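Local coordinates for trwC protein (Escherichia coli, PDB 1OMH) that binds plasmid origin-of-transfer DNA as the N-terminal relaxase domain of a conjugation protein and probably cleaves and rejoins that DNA, at residues 151-159 with 231-239; 94-102 with 281-292. All blocks are in the same frame, centred on the assembly; numbering follows the deposited sequence.

Interaction 1. Residues 151-159 with 231-239. With SO4 (sulfate ion), chain D; SO4 (sulfate ion), chain E; SO4 (sulfate ion), chain C; nucleotides of chain A.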
# COMPACT_ATOMS: atom_id res chain seq x y z
N GLU B 151 6.81 -3.07 8.40
CA GLU B 151 8.24 -2.90 8.16
C GLU B 151 9.03 -4.09 7.62
O GLU B 151 10.22 -3.95 7.34
CB GLU B 151 8.89 -2.39 9.45
CG GLU B 151 8.04 -1.32 10.15
CD GLU B 151 8.67 -0.78 11.43
OE1 GLU B 151 9.39 -1.54 12.12
OE2 GLU B 151 8.43 0.40 11.75
N THR B 152 8.39 -5.25 7.46
CA THR B 152 9.12 -6.40 6.95
C THR B 152 8.47 -7.08 5.76
O THR B 152 7.25 -7.04 5.58
CB THR B 152 9.33 -7.47 8.06
OG1 THR B 152 8.09 -8.10 8.36
CG2 THR B 152 9.90 -6.83 9.32
N SER B 153 9.30 -7.70 4.93
CA SER B 153 8.83 -8.40 3.75
C SER B 153 8.52 -9.84 4.17
O SER B 153 8.80 -10.23 5.31
CB SER B 153 9.91 -8.40 2.67
OG SER B 153 10.90 -9.39 2.93
N ARG B 154 7.95 -10.61 3.26
CA ARG B 154 7.62 -12.00 3.55
C ARG B 154 8.87 -12.83 3.81
O ARG B 154 8.79 -13.95 4.29
CB ARG B 154 6.82 -12.62 2.39
CG ARG B 154 5.44 -12.01 2.17
CD ARG B 154 4.61 -12.06 3.44
NE ARG B 154 3.23 -11.61 3.22
CZ ARG B 154 2.26 -12.36 2.71
NH1 ARG B 154 1.05 -11.86 2.54
NH2 ARG B 154 2.50 -13.63 2.36
N GLU B 155 10.04 -12.28 3.46
CA GLU B 155 11.30 -12.98 3.69
C GLU B 155 12.05 -12.33 4.85
O GLU B 155 13.23 -12.61 5.10
CB GLU B 155 12.15 -12.99 2.42
CG GLU B 155 11.75 -14.08 1.41
CD GLU B 155 11.88 -15.48 2.00
OE1 GLU B 155 12.85 -15.72 2.74
OE2 GLU B 155 11.03 -16.35 1.71
N ARG B 156 11.34 -11.45 5.55
CA ARG B 156 11.85 -10.73 6.71
C ARG B 156 12.94 -9.70 6.45
O ARG B 156 13.74 -9.39 7.34
CB ARG B 156 12.31 -11.72 7.79
CG ARG B 156 11.17 -12.56 8.37
CD ARG B 156 9.99 -11.68 8.79
NE ARG B 156 8.89 -12.43 9.39
CZ ARG B 156 7.70 -11.91 9.70
NH1 ARG B 156 7.46 -10.63 9.46
NH2 ARG B 156 6.76 -12.66 10.26
N ASP B 157 12.99 -9.17 5.23
CA ASP B 157 13.95 -8.12 4.89
C ASP B 157 13.30 -6.80 5.29
O ASP B 157 12.07 -6.71 5.42
CB ASP B 157 14.20 -8.05 3.38
CG ASP B 157 15.22 -9.06 2.91
OD1 ASP B 157 16.29 -9.16 3.54
OD2 ASP B 157 14.96 -9.74 1.90
N PRO B 158 14.11 -5.75 5.51
CA PRO B 158 13.51 -4.46 5.87
C PRO B 158 12.66 -4.10 4.66
O PRO B 158 13.13 -4.20 3.52
CB PRO B 158 14.73 -3.54 6.01
CG PRO B 158 15.83 -4.48 6.42
CD PRO B 158 15.58 -5.68 5.53
N GLN B 159 11.42 -3.69 4.90
CA GLN B 159 10.50 -3.37 3.80
C GLN B 159 9.40 -2.45 4.31
O GLN B 159 8.34 -2.91 4.75
CB GLN B 159 9.92 -4.68 3.25
CG GLN B 159 8.98 -4.55 2.05
CD GLN B 159 9.64 -3.93 0.83
OE1 GLN B 159 10.87 -3.90 0.70
NE2 GLN B 159 8.82 -3.43 -0.08
N GLY B 231 21.06 -7.50 -1.79
CA GLY B 231 21.39 -8.30 -0.62
C GLY B 231 20.27 -8.28 0.40
O GLY B 231 20.25 -9.11 1.31
N PHE B 232 19.36 -7.32 0.27
CA PHE B 232 18.22 -7.19 1.18
C PHE B 232 16.90 -7.31 0.40
O PHE B 232 15.85 -6.83 0.85
CB PHE B 232 18.23 -5.83 1.90
CG PHE B 232 19.14 -5.77 3.11
CD1 PHE B 232 20.35 -5.09 3.05
CD2 PHE B 232 18.76 -6.37 4.30
CE1 PHE B 232 21.18 -5.00 4.19
CE2 PHE B 232 19.57 -6.28 5.44
CZ PHE B 232 20.79 -5.60 5.37
N SER B 233 16.96 -7.94 -0.77
CA SER B 233 15.76 -8.12 -1.60
C SER B 233 15.58 -9.59 -1.96
O SER B 233 15.60 -9.97 -3.12
CB SER B 233 15.88 -7.30 -2.89
OG SER B 233 15.96 -5.91 -2.60
N LYS B 234 15.38 -10.41 -0.93
CA LYS B 234 15.19 -11.85 -1.11
C LYS B 234 13.99 -12.20 -1.98
O LYS B 234 14.08 -13.12 -2.79
CB LYS B 234 15.07 -12.53 0.26
CG LYS B 234 16.38 -12.51 1.07
CD LYS B 234 16.17 -13.12 2.46
CE LYS B 234 17.46 -13.10 3.27
NZ LYS B 234 17.26 -13.70 4.63
N ARG B 235 12.88 -11.50 -1.80
CA ARG B 235 11.69 -11.78 -2.61
C ARG B 235 11.98 -11.54 -4.09
O ARG B 235 11.56 -12.31 -4.95
CB ARG B 235 10.50 -10.95 -2.13
CG ARG B 235 9.93 -11.43 -0.79
CD ARG B 235 9.21 -12.77 -0.94
NE ARG B 235 8.03 -12.63 -1.79
CZ ARG B 235 7.79 -13.38 -2.86
NH1 ARG B 235 8.63 -14.34 -3.22
NH2 ARG B 235 6.70 -13.15 -3.59
N THR B 236 12.72 -10.47 -4.40
CA THR B 236 13.05 -10.18 -5.79
C THR B 236 13.89 -11.32 -6.36
O THR B 236 13.72 -11.71 -7.51
CB THR B 236 13.88 -8.88 -5.91
OG1 THR B 236 13.09 -7.77 -5.46
CG2 THR B 236 14.30 -8.65 -7.36
N GLU B 237 14.78 -11.85 -5.53
CA GLU B 237 15.65 -12.95 -5.94
C GLU B 237 14.83 -14.21 -6.24
O GLU B 237 15.10 -14.91 -7.20
CB GLU B 237 16.68 -13.26 -4.85
CG GLU B 237 17.84 -14.13 -5.31
CD GLU B 237 18.74 -14.56 -4.15
OE1 GLU B 237 18.94 -13.76 -3.21
OE2 GLU B 237 19.25 -15.70 -4.18
N GLN B 238 13.83 -14.48 -5.40
CA GLN B 238 12.98 -15.64 -5.59
C GLN B 238 12.16 -15.50 -6.87
O GLN B 238 11.97 -16.46 -7.62
CB GLN B 238 12.05 -15.82 -4.37
CG GLN B 238 12.81 -16.28 -3.12
CD GLN B 238 11.95 -16.29 -1.85
OE1 GLN B 238 12.24 -17.01 -0.89
NE2 GLN B 238 10.90 -15.48 -1.85
N ILE B 239 11.68 -14.29 -7.13
CA ILE B 239 10.91 -14.03 -8.35
C ILE B 239 11.81 -14.26 -9.57
O ILE B 239 11.41 -14.94 -10.52
CB ILE B 239 10.34 -12.58 -8.35
CG1 ILE B 239 9.07 -12.50 -7.50
CG2 ILE B 239 9.95 -12.18 -9.76
CD1 ILE B 239 9.16 -13.13 -6.14
S SO4 D . 5.76 -6.20 9.98
O1 SO4 D . 4.36 -6.50 10.34
O2 SO4 D . 6.66 -7.12 10.70
O3 SO4 D . 6.09 -4.82 10.35
O4 SO4 D . 5.93 -6.36 8.52
S SO4 E . -0.90 -14.87 1.17
O1 SO4 E . 0.22 -15.55 1.84
O2 SO4 E . -0.78 -15.03 -0.30
O3 SO4 E . -0.87 -13.43 1.50
O4 SO4 E . -2.17 -15.46 1.62
S SO4 C . 2.56 -8.10 3.94
O1 SO4 C . 2.22 -7.92 5.36
O2 SO4 C . 3.98 -8.47 3.80
O3 SO4 C . 2.31 -6.84 3.21
O4 SO4 C . 1.72 -9.18 3.37
P DC A 24 11.82 -7.18 -1.97
OP1 DC A 24 11.86 -7.26 -0.49
OP2 DC A 24 12.67 -8.09 -2.78
O5' DC A 24 10.31 -7.31 -2.48
C5' DC A 24 9.19 -6.86 -1.70
C4' DC A 24 7.93 -7.00 -2.53
O4' DC A 24 8.20 -6.43 -3.82
C3' DC A 24 7.50 -8.45 -2.78
O3' DC A 24 6.23 -8.54 -2.10
C2' DC A 24 6.99 -8.43 -4.21
C1' DC A 24 7.55 -7.17 -4.83
N1 DC A 24 8.42 -7.26 -6.02
C2 DC A 24 7.81 -7.50 -7.25
O2 DC A 24 6.60 -7.74 -7.28
N3 DC A 24 8.55 -7.47 -8.38
C4 DC A 24 9.86 -7.21 -8.30
N4 DC A 24 10.55 -7.15 -9.44
C5 DC A 24 10.52 -7.00 -7.05
C6 DC A 24 9.76 -7.05 -5.95
O HOH W 1 12.45 -9.43 0.56
O HOH W 2 15.86 -11.78 6.38
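Asp157 and Phe232 bring the two backbones within 5.7 Å between their CA atoms, as the turn joining strands 145-152 and 158-167 meets the start of helix 234-246. The main polar link is Lys234 N to Asp157 OD2, 2.9 Å long and nearly straight (163°), reaching the carboxylate oxygen almost along its C-O axis. With CG beside its backbone N (chi1 -83°), Asp157 points this oxygen at the first helical turn, where its charge would probably suit the positive end of the helix. Ser153 OG shapes the turn by accepting from Glu155 N and Asp157 N, the former an ST turn. One water bridges both segments and the DNA: it accepts from Ser153 OG and Arg235 N, and donates to Asp157 OD2 and to OP1 of DC24 of chain A. OP2 of that phosphate takes bonds from Thr236 N and, at 2.7 Å, from Thr236 OG1.

Apolar contact is made by Glu155 CB with Lys234 CB (3.7 Å) and Pro158 CD with Phe232 CD2 (3.5 Å). Arg154 CB lies 4.1 Å from Arg235 CD, while the Arg154 guanidinium turns away and holds two sulfates, probably from the crystallisation liquor, at its edge, NH1 reaching O3 of sulfate chain E at 178°. With an alanine here both anions would probably be held less firmly, and Ala267 O would lack its donor, Arg154 NH2. One sulfate also bonds His161 and His163 and another His150, metal ligands in other structures of this protein. Pro158 and Phe232 both pack on Leu96 of helix 92-99 and on helix 274-287.

Interaction 2. Residues 94-102 with 281-292; sequences VSLQALVAG and WQATAKELGIDF
Gln97 and Phe292 make the single hydrogen bond between these segments: Gln97 NE2 gives to Phe292 O at 3.2 Å, with an angle of 158° at the hydrogen. The donor lies in the carbonyl plane, on a lone pair, although the acceptor sits 16° out of the plane of the Gln97 amide. CG anti to the backbone N (chi1 -166°) and a bend at the next bond carry this amide to the Phe292 carbonyl, where its OE1 also meets the Phe292 ring edge, 3.4 Å from CD2. The same OE1 accepts from His223 NE2, so both ends of the amide are engaged, which should limit its rotation.

Ring contacts come next. Ala101 CB makes a CH-pi contact 3.8 Å from the Phe292 centroid, displaced toward the rim, and Ile290 CG2 occupies the opposite face over its centre. The ring is therefore clasped between two aliphatic groups, with Leu96 CB in plane at its edge. What brings Ile290 and Phe292 here is a Schellman motif ending helix 274-287: Gly289, with positive phi, lies where Ile290 N bonds back to Ala285 O and Gly289 N to Lys286 O, and the chain beyond it folds back against helix 92-99 of the relaxase domain.

The remaining contacts are mostly apolar, many of them around Val100, whose two methyls divide the work. CG1 sits 3.8 Å from Phe292 CZ and also approaches Ala285 CB, whereas CG2 leans on Trp281 CB, likewise at 3.8 Å. Beside it, Leu99 CB meets Trp281 CZ3 at 3.9 Å, and Leu99 O lies near the plane of the indole at its edge. Leu96 CD2 and Ile290 CD1 meet more loosely, 4.2 Å apart, their side chains crossing at about a right angle.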
# COMPACT_ATOMS: atom_id res chain seq x y z
N VAL B 94 15.69 3.13 1.01
CA VAL B 94 14.95 3.94 1.97
C VAL B 94 14.55 3.08 3.16
O VAL B 94 14.69 3.51 4.32
CB VAL B 94 13.71 4.58 1.29
CG1 VAL B 94 12.87 5.34 2.32
CG2 VAL B 94 14.18 5.53 0.20
N SER B 95 14.06 1.87 2.90
CA SER B 95 13.69 0.98 4.00
C SER B 95 14.92 0.68 4.86
O SER B 95 14.84 0.62 6.09
CB SER B 95 13.10 -0.34 3.47
OG SER B 95 11.86 -0.13 2.81
N LEU B 96 16.07 0.50 4.20
CA LEU B 96 17.32 0.20 4.91
C LEU B 96 17.77 1.33 5.83
O LEU B 96 18.14 1.10 6.98
CB LEU B 96 18.43 -0.10 3.90
CG LEU B 96 18.68 -1.55 3.47
CD1 LEU B 96 17.40 -2.35 3.43
CD2 LEU B 96 19.38 -1.54 2.12
N GLN B 97 17.75 2.55 5.30
CA GLN B 97 18.17 3.71 6.07
C GLN B 97 17.24 3.92 7.26
O GLN B 97 17.69 4.26 8.36
CB GLN B 97 18.17 4.97 5.19
CG GLN B 97 18.91 6.16 5.79
CD GLN B 97 20.42 5.97 5.81
OE1 GLN B 97 21.00 5.49 4.84
NE2 GLN B 97 21.06 6.35 6.91
N ALA B 98 15.95 3.71 7.05
CA ALA B 98 14.99 3.90 8.13
C ALA B 98 14.95 2.79 9.18
O ALA B 98 14.88 3.06 10.37
CB ALA B 98 13.59 4.09 7.56
N LEU B 99 15.02 1.55 8.72
CA LEU B 99 14.90 0.40 9.62
C LEU B 99 16.18 -0.26 10.12
O LEU B 99 16.19 -0.86 11.19
CB LEU B 99 14.00 -0.65 8.96
CG LEU B 99 12.64 -0.09 8.50
CD1 LEU B 99 11.86 -1.17 7.75
CD2 LEU B 99 11.83 0.41 9.70
N VAL B 100 17.25 -0.18 9.34
CA VAL B 100 18.51 -0.77 9.77
C VAL B 100 19.35 0.33 10.42
O VAL B 100 19.75 0.20 11.57
CB VAL B 100 19.27 -1.39 8.59
CG1 VAL B 100 20.53 -2.10 9.09
CG2 VAL B 100 18.36 -2.38 7.86
N ALA B 101 19.60 1.42 9.68
CA ALA B 101 20.37 2.55 10.20
C ALA B 101 19.61 3.22 11.35
O ALA B 101 20.21 3.80 12.25
CB ALA B 101 20.65 3.57 9.10
N GLY B 102 18.28 3.15 11.29
CA GLY B 102 17.47 3.72 12.35
C GLY B 102 17.08 5.19 12.26
O GLY B 102 16.99 5.86 13.29
N TRP B 281 19.86 -7.72 10.60
CA TRP B 281 19.93 -6.73 9.53
C TRP B 281 21.21 -5.92 9.63
O TRP B 281 21.93 -5.75 8.65
CB TRP B 281 18.73 -5.76 9.61
CG TRP B 281 17.38 -6.35 9.29
CD1 TRP B 281 17.12 -7.52 8.62
CD2 TRP B 281 16.11 -5.75 9.56
NE1 TRP B 281 15.77 -7.68 8.46
CE2 TRP B 281 15.12 -6.61 9.03
CE3 TRP B 281 15.71 -4.57 10.20
CZ2 TRP B 281 13.76 -6.33 9.11
CZ3 TRP B 281 14.35 -4.29 10.29
CH2 TRP B 281 13.39 -5.17 9.75
N GLN B 282 21.50 -5.41 10.82
CA GLN B 282 22.70 -4.61 11.01
C GLN B 282 23.96 -5.39 10.67
O GLN B 282 24.88 -4.87 10.04
CB GLN B 282 22.76 -4.08 12.45
CG GLN B 282 21.59 -3.15 12.76
CD GLN B 282 21.60 -2.62 14.18
OE1 GLN B 282 21.69 -3.39 15.14
NE2 GLN B 282 21.50 -1.30 14.32
N ALA B 283 24.00 -6.65 11.08
CA ALA B 283 25.15 -7.50 10.79
C ALA B 283 25.20 -7.78 9.29
O ALA B 283 26.26 -7.81 8.68
CB ALA B 283 25.06 -8.82 11.57
N THR B 284 24.03 -7.98 8.68
CA THR B 284 23.99 -8.25 7.25
C THR B 284 24.46 -7.04 6.45
O THR B 284 25.16 -7.18 5.46
CB THR B 284 22.56 -8.64 6.80
OG1 THR B 284 22.19 -9.86 7.44
CG2 THR B 284 22.48 -8.82 5.29
N ALA B 285 24.08 -5.85 6.91
CA ALA B 285 24.48 -4.62 6.23
C ALA B 285 25.99 -4.46 6.25
O ALA B 285 26.60 -4.06 5.26
CB ALA B 285 23.81 -3.42 6.90
N LYS B 286 26.60 -4.75 7.39
CA LYS B 286 28.06 -4.65 7.52
C LYS B 286 28.72 -5.61 6.54
O LYS B 286 29.67 -5.26 5.86
CB LYS B 286 28.49 -4.98 8.95
CG LYS B 286 28.12 -3.92 9.96
CD LYS B 286 28.32 -4.40 11.38
CE LYS B 286 28.27 -3.23 12.35
NZ LYS B 286 27.08 -2.37 12.12
N GLU B 287 28.19 -6.82 6.48
CA GLU B 287 28.73 -7.83 5.59
C GLU B 287 28.65 -7.36 4.14
O GLU B 287 29.56 -7.60 3.34
CB GLU B 287 27.95 -9.14 5.79
CG GLU B 287 28.57 -10.37 5.19
CD GLU B 287 28.06 -10.65 3.80
OE1 GLU B 287 26.82 -10.71 3.63
OE2 GLU B 287 28.89 -10.83 2.89
N LEU B 288 27.56 -6.66 3.80
CA LEU B 288 27.38 -6.14 2.45
C LEU B 288 28.18 -4.86 2.22
O LEU B 288 28.20 -4.32 1.12
CB LEU B 288 25.89 -5.87 2.19
CG LEU B 288 24.97 -7.10 2.15
CD1 LEU B 288 23.52 -6.66 2.25
CD2 LEU B 288 25.22 -7.89 0.88
N GLY B 289 28.85 -4.39 3.27
CA GLY B 289 29.67 -3.20 3.15
C GLY B 289 28.91 -1.89 3.03
O GLY B 289 29.41 -0.93 2.44
N ILE B 290 27.70 -1.84 3.59
CA ILE B 290 26.89 -0.63 3.53
C ILE B 290 27.38 0.39 4.54
O ILE B 290 27.61 0.07 5.70
CB ILE B 290 25.40 -0.91 3.84
CG1 ILE B 290 24.81 -1.88 2.82
CG2 ILE B 290 24.62 0.40 3.83
CD1 ILE B 290 23.38 -2.28 3.13
N ASP B 291 27.52 1.63 4.08
CA ASP B 291 27.93 2.73 4.93
C ASP B 291 26.72 3.67 4.95
O ASP B 291 26.47 4.37 3.98
CB ASP B 291 29.16 3.43 4.36
CG ASP B 291 29.51 4.71 5.10
OD1 ASP B 291 29.15 4.82 6.29
OD2 ASP B 291 30.15 5.59 4.49
N PHE B 292 25.97 3.64 6.04
CA PHE B 292 24.78 4.47 6.16
C PHE B 292 25.12 5.94 6.38
O PHE B 292 24.23 6.76 6.62
CB PHE B 292 23.90 3.95 7.30
CG PHE B 292 23.24 2.63 6.99
CD1 PHE B 292 23.65 1.46 7.64
CD2 PHE B 292 22.23 2.54 6.04
CE1 PHE B 292 23.05 0.24 7.35
CE2 PHE B 292 21.63 1.32 5.74
CZ PHE B 292 22.04 0.17 6.39

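The two contacts have centres about 14 Å apart, on the same side of the chain's centre, about 16 and 23 Å from it. Along the sequence the order is 94-102, 151-159, 231-239, 281-292, so interaction 2 joins the outer pair and interaction 1 the inner pair. They touch directly: Pro158 CG packs 3.4 Å from Trp281 CD2, Arg156 O probably accepts a hydrogen bond from Trp281 NE1, and Glu151 O lies 3.3 Å from Leu99 CD1. Helices 92-99 and 274-287 thus both meet the hairpin formed by two strands of the five-stranded antiparallel sheet. Interaction 1 bonds a DNA phosphate directly; interaction 2 only approaches the DNA and the metal-site histidines, which hold no metal here.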